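Local atomic coordinates of succinate-semialdehyde dehydrogenase (Synechococcus sp., PDB entry 4ITA), a protein that probably oxidises succinic semialdehyde to succinate, with NADP+ as the likely hydride acceptor, as a member of the aldehyde dehydrogenase family. Residues I303-S316 with R334-T346. Residues are numbered along the deposited sequence; the frame is centred on the assembly and turned at random.
Sequences IGPLATEGILQDIS and RPLDRAGYFYPPT. With EDO (1,2-ethanediol), chain G.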
loop_
_atom_site.group_PDB
_atom_site.type_symbol
_atom_site.label_atom_id
_atom_site.label_comp_id
_atom_site.label_asym_id
_atom_site.label_seq_id
_atom_site.Cartn_x
_atom_site.Cartn_y
_atom_site.Cartn_z
ATOM N N ILE A 303 8.807 7.378 -35.852
ATOM C CA ILE A 303 9.810 6.865 -34.933
ATOM C C ILE A 303 10.977 7.846 -34.819
ATOM O O ILE A 303 11.709 8.055 -35.787
ATOM C CB ILE A 303 10.390 5.511 -35.433
ATOM C CG1 ILE A 303 9.277 4.503 -35.750
ATOM C CG2 ILE A 303 11.388 4.944 -34.430
ATOM C CD1 ILE A 303 8.466 4.071 -34.547
ATOM N N GLY A 304 11.130 8.463 -33.650
ATOM C CA GLY A 304 12.325 9.235 -33.343
ATOM C C GLY A 304 13.397 8.344 -32.737
ATOM O O GLY A 304 13.259 7.122 -32.714
ATOM N N PRO A 305 14.471 8.949 -32.222
ATOM C CA PRO A 305 15.536 8.174 -31.585
ATOM C C PRO A 305 15.075 7.651 -30.228
ATOM O O PRO A 305 14.155 8.220 -29.637
ATOM C CB PRO A 305 16.637 9.221 -31.370
ATOM C CG PRO A 305 15.862 10.498 -31.143
ATOM C CD PRO A 305 14.674 10.403 -32.072
ATOM N N LEU A 306 15.704 6.589 -29.742
ATOM C CA LEU A 306 15.540 6.197 -28.349
ATOM C C LEU A 306 16.103 7.304 -27.461
ATOM O O LEU A 306 16.908 8.122 -27.909
ATOM C CB LEU A 306 16.248 4.872 -28.082
ATOM C CG LEU A 306 15.743 3.711 -28.940
ATOM C CD1 LEU A 306 16.545 2.462 -28.636
ATOM C CD2 LEU A 306 14.251 3.469 -28.710
ATOM N N ALA A 307 15.703 7.332 -26.199
ATOM C CA ALA A 307 15.978 8.514 -25.384
ATOM C C ALA A 307 17.433 8.676 -24.980
ATOM O O ALA A 307 17.892 9.798 -24.772
ATOM C CB ALA A 307 15.106 8.533 -24.162
ATOM N N THR A 308 18.151 7.568 -24.816
ATOM C CA THR A 308 19.521 7.630 -24.305
ATOM C C THR A 308 20.423 6.624 -24.999
ATOM O O THR A 308 19.952 5.642 -25.573
ATOM C CB THR A 308 19.602 7.339 -22.780
ATOM O OG1 THR A 308 19.431 5.938 -22.547
ATOM C CG2 THR A 308 18.560 8.131 -21.981
ATOM N N GLU A 309 21.729 6.856 -24.935
ATOM C CA GLU A 309 22.676 5.894 -25.497
ATOM C C GLU A 309 22.608 4.558 -24.759
ATOM O O GLU A 309 22.786 3.498 -25.363
ATOM C CB GLU A 309 24.101 6.453 -25.487
ATOM C CG GLU A 309 25.119 5.553 -26.200
ATOM C CD GLU A 309 26.332 6.311 -26.718
ATOM O OE1 GLU A 309 26.401 7.541 -26.519
ATOM O OE2 GLU A 309 27.210 5.675 -27.338
ATOM N N GLY A 310 22.331 4.610 -23.458
ATOM C CA GLY A 310 22.196 3.411 -22.652
ATOM C C GLY A 310 21.066 2.505 -23.096
ATOM O O GLY A 310 21.229 1.287 -23.169
ATOM N N ILE A 311 19.909 3.087 -23.388
ATOM C CA ILE A 311 18.781 2.315 -23.895
ATOM C C ILE A 311 19.134 1.688 -25.241
ATOM O O ILE A 311 18.842 0.510 -25.487
ATOM C CB ILE A 311 17.513 3.186 -24.047
ATOM C CG1 ILE A 311 17.042 3.674 -22.678
ATOM C CG2 ILE A 311 16.409 2.401 -24.742
ATOM C CD1 ILE A 311 16.567 2.555 -21.772
ATOM N N LEU A 312 19.768 2.476 -26.105
ATOM C CA LEU A 312 20.212 1.980 -27.400
ATOM C C LEU A 312 21.176 0.803 -27.249
ATOM O O LEU A 312 21.038 -0.217 -27.933
ATOM C CB LEU A 312 20.853 3.108 -28.209
ATOM C CG LEU A 312 21.379 2.698 -29.590
ATOM C CD1 LEU A 312 20.255 2.213 -30.490
ATOM C CD2 LEU A 312 22.142 3.837 -30.251
ATOM N N GLN A 313 22.144 0.933 -26.346
ATOM C CA GLN A 313 23.099 -0.146 -26.108
ATOM C C GLN A 313 22.396 -1.387 -25.577
ATOM O O GLN A 313 22.684 -2.509 -26.006
ATOM C CB GLN A 313 24.187 0.298 -25.129
ATOM C CG GLN A 313 25.141 1.326 -25.693
ATOM C CD GLN A 313 25.999 1.952 -24.620
ATOM O OE1 GLN A 313 25.733 1.792 -23.427
ATOM N NE2 GLN A 313 27.032 2.674 -25.035
ATOM N N ASP A 314 21.470 -1.185 -24.646
ATOM C CA ASP A 314 20.760 -2.303 -24.038
ATOM C C ASP A 314 19.917 -3.083 -25.049
ATOM O O ASP A 314 20.026 -4.311 -25.129
ATOM C CB ASP A 314 19.901 -1.843 -22.853
ATOM C CG ASP A 314 20.726 -1.424 -21.650
ATOM O OD1 ASP A 314 21.936 -1.730 -21.598
ATOM O OD2 ASP A 314 20.148 -0.788 -20.745
ATOM N N ILE A 315 19.077 -2.398 -25.821
ATOM C CA ILE A 315 18.251 -3.125 -26.786
ATOM C C ILE A 315 19.110 -3.799 -27.861
ATOM O O ILE A 315 18.803 -4.909 -28.301
ATOM C CB ILE A 315 17.138 -2.243 -27.433
ATOM C CG1 ILE A 315 16.183 -3.105 -28.276
ATOM C CG2 ILE A 315 17.731 -1.124 -28.289
ATOM C CD1 ILE A 315 15.311 -4.071 -27.476
ATOM N N SER A 316 20.196 -3.145 -28.262
ATOM C CA SER A 316 21.072 -3.715 -29.278
ATOM C C SER A 316 21.649 -5.034 -28.784
ATOM O O SER A 316 21.695 -6.018 -29.528
ATOM C CB SER A 316 22.198 -2.742 -29.640
ATOM O OG SER A 316 21.684 -1.563 -30.238
ATOM N N ARG A 334 19.233 -3.976 -35.909
ATOM C CA ARG A 334 20.524 -3.337 -35.663
ATOM C C ARG A 334 20.361 -1.829 -35.647
ATOM O O ARG A 334 19.468 -1.302 -36.305
ATOM C CB ARG A 334 21.585 -3.779 -36.688
ATOM C CG ARG A 334 21.161 -3.734 -38.146
ATOM C CD ARG A 334 22.196 -4.436 -39.024
ATOM N NE ARG A 334 22.516 -5.770 -38.519
ATOM C CZ ARG A 334 21.818 -6.869 -38.798
ATOM N NH1 ARG A 334 20.752 -6.802 -39.585
ATOM N NH2 ARG A 334 22.185 -8.037 -38.286
ATOM N N PRO A 335 21.208 -1.128 -34.875
ATOM C CA PRO A 335 21.093 0.334 -34.804
ATOM C C PRO A 335 21.288 0.968 -36.172
ATOM O O PRO A 335 22.014 0.412 -37.004
ATOM C CB PRO A 335 22.254 0.737 -33.886
ATOM C CG PRO A 335 22.597 -0.484 -33.131
ATOM C CD PRO A 335 22.306 -1.639 -34.038
ATOM N N LEU A 336 20.653 2.110 -36.413
ATOM C CA LEU A 336 20.805 2.793 -37.692
ATOM C C LEU A 336 22.143 3.514 -37.752
ATOM O O LEU A 336 22.650 3.986 -36.736
ATOM C CB LEU A 336 19.661 3.777 -37.927
ATOM C CG LEU A 336 18.277 3.129 -37.979
ATOM C CD1 LEU A 336 17.241 4.122 -38.465
ATOM C CD2 LEU A 336 18.291 1.899 -38.872
ATOM N N ASP A 337 22.713 3.587 -38.950
ATOM C CA ASP A 337 23.977 4.278 -39.150
ATOM C C ASP A 337 23.727 5.763 -39.377
ATOM O O ASP A 337 23.753 6.245 -40.510
ATOM C CB ASP A 337 24.729 3.685 -40.342
ATOM C CG ASP A 337 26.125 4.249 -40.486
ATOM O OD1 ASP A 337 26.654 4.235 -41.617
ATOM O OD2 ASP A 337 26.692 4.702 -39.468
ATOM N N ARG A 338 23.470 6.480 -38.290
ATOM C CA ARG A 338 23.212 7.912 -38.360
ATOM C C ARG A 338 23.381 8.542 -36.992
ATOM O O ARG A 338 23.439 7.843 -35.978
ATOM C CB ARG A 338 21.795 8.171 -38.854
ATOM C CG ARG A 338 20.735 7.666 -37.895
ATOM C CD ARG A 338 19.374 7.642 -38.548
ATOM N NE ARG A 338 18.814 8.976 -38.708
ATOM C CZ ARG A 338 17.686 9.236 -39.365
ATOM N NH1 ARG A 338 17.004 8.246 -39.926
ATOM N NH2 ARG A 338 17.242 10.483 -39.461
ATOM N N ALA A 339 23.453 9.867 -36.973
ATOM C CA ALA A 339 23.522 10.617 -35.728
ATOM C C ALA A 339 22.250 10.413 -34.915
ATOM O O ALA A 339 21.156 10.311 -35.470
ATOM C CB ALA A 339 23.733 12.097 -36.012
ATOM N N GLY A 340 22.408 10.360 -33.601
ATOM C CA GLY A 340 21.272 10.160 -32.718
ATOM C C GLY A 340 21.078 8.697 -32.382
ATOM O O GLY A 340 21.589 7.814 -33.075
ATOM N N TYR A 341 20.322 8.430 -31.326
ATOM C CA TYR A 341 20.215 7.075 -30.790
ATOM C C TYR A 341 19.127 6.247 -31.482
ATOM O O TYR A 341 18.224 5.726 -30.824
ATOM C CB TYR A 341 19.963 7.122 -29.279
ATOM C CG TYR A 341 20.868 8.070 -28.525
ATOM C CD1 TYR A 341 22.239 8.097 -28.760
ATOM C CD2 TYR A 341 20.346 8.953 -27.586
ATOM C CE1 TYR A 341 23.063 8.971 -28.072
ATOM C CE2 TYR A 341 21.160 9.827 -26.896
ATOM C CZ TYR A 341 22.515 9.830 -27.140
ATOM O OH TYR A 341 23.323 10.704 -26.450
ATOM N N PHE A 342 19.225 6.119 -32.803
ATOM C CA PHE A 342 18.171 5.507 -33.602
ATOM C C PHE A 342 18.267 3.988 -33.659
ATOM O O PHE A 342 19.327 3.427 -33.950
ATOM C CB PHE A 342 18.164 6.088 -35.020
ATOM C CG PHE A 342 17.581 7.474 -35.106
ATOM C CD1 PHE A 342 18.394 8.597 -35.015
ATOM C CD2 PHE A 342 16.220 7.651 -35.287
ATOM C CE1 PHE A 342 17.854 9.870 -35.096
ATOM C CE2 PHE A 342 15.671 8.917 -35.364
ATOM C CZ PHE A 342 16.492 10.031 -35.271
ATOM N N TYR A 343 17.142 3.341 -33.367
ATOM C CA TYR A 343 16.978 1.898 -33.526
ATOM C C TYR A 343 15.673 1.662 -34.287
ATOM O O TYR A 343 14.645 2.248 -33.951
ATOM C CB TYR A 343 16.940 1.205 -32.161
ATOM C CG TYR A 343 17.239 -0.270 -32.243
ATOM C CD1 TYR A 343 18.540 -0.737 -32.131
ATOM C CD2 TYR A 343 16.230 -1.196 -32.456
ATOM C CE1 TYR A 343 18.832 -2.081 -32.222
ATOM C CE2 TYR A 343 16.512 -2.549 -32.554
ATOM C CZ TYR A 343 17.813 -2.983 -32.434
ATOM O OH TYR A 343 18.085 -4.328 -32.524
ATOM N N PRO A 344 15.706 0.825 -35.335
ATOM C CA PRO A 344 14.540 0.682 -36.214
ATOM C C PRO A 344 13.481 -0.263 -35.656
ATOM O O PRO A 344 13.801 -1.134 -34.843
ATOM C CB PRO A 344 15.151 0.060 -37.473
ATOM C CG PRO A 344 16.238 -0.797 -36.936
ATOM C CD PRO A 344 16.828 -0.011 -35.784
ATOM N N PRO A 345 12.223 -0.088 -36.083
ATOM C CA PRO A 345 11.195 -1.097 -35.807
ATOM C C PRO A 345 11.713 -2.484 -36.166
ATOM O O PRO A 345 12.274 -2.680 -37.246
ATOM C CB PRO A 345 10.058 -0.683 -36.740
ATOM C CG PRO A 345 10.199 0.814 -36.824
ATOM C CD PRO A 345 11.687 1.055 -36.846
ATOM N N THR A 346 11.530 -3.430 -35.254
ATOM C CA THR A 346 12.146 -4.741 -35.367
ATOM C C THR A 346 11.136 -5.811 -34.986
ATOM O O THR A 346 10.329 -5.616 -34.078
ATOM C CB THR A 346 13.378 -4.836 -34.441
ATOM O OG1 THR A 346 14.367 -3.889 -34.857
ATOM C CG2 THR A 346 13.995 -6.234 -34.448
HETATM C C1 EDO G . 24.967 7.507 -31.175
HETATM O O1 EDO G . 24.170 6.441 -31.708
HETATM C C2 EDO G . 25.112 8.608 -32.222
HETATM O O2 EDO G . 25.222 8.002 -33.516
HETATM O O HOH W 1 14.750 4.761 -32.686
HETATM O O HOH W 2 22.713 9.358 -23.782
#
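Leu306 N donates to Tyr341 O at 2.9 Å, the direct hydrogen bond between the loop part of segment 303-316, ahead of its helix, and the loop 334-346; the donor stands above the carbonyl plane, 44° out of it, at an inverse gamma turn centred on Tyr341. A water extends the pairing, donating to Gly304 O and accepting from Tyr343 N. The Tyr341 ring lies across the start of helix 309-325, which Thr308 N-caps by accepting from Ile311 N. Glu309 N sits over the ring centre, 3.5 Å above its plane, with Glu309 CB on the same face and Leu306 O in plane at the edge. Cut back to an alanine, this position would probably uncover the backbone at Thr308 and Glu309 and take away the face on which Glu309 CB rests. The loop is the connection between edge strand 328-331 and its antiparallel neighbour 346-349 in a seven-stranded mixed sheet, and the helix leads into the first of them. Phe342 is held on both faces: Pro305 CB makes a CH-pi contact 3.9 Å from the ring centroid, while Arg338 NE lies above the opposite face, offset toward the rim. With CG anti to the backbone N (chi1 -161°), Tyr343 turns its ring to the helix side chains, where Ile315 CG2 covers one ring face and Leu312 CD1 meets the ring edge, 3.8 Å from Tyr343 CD1. Ser316 OG, which donates to Leu312 O at 2.7 Å, also rests against Pro335 CG.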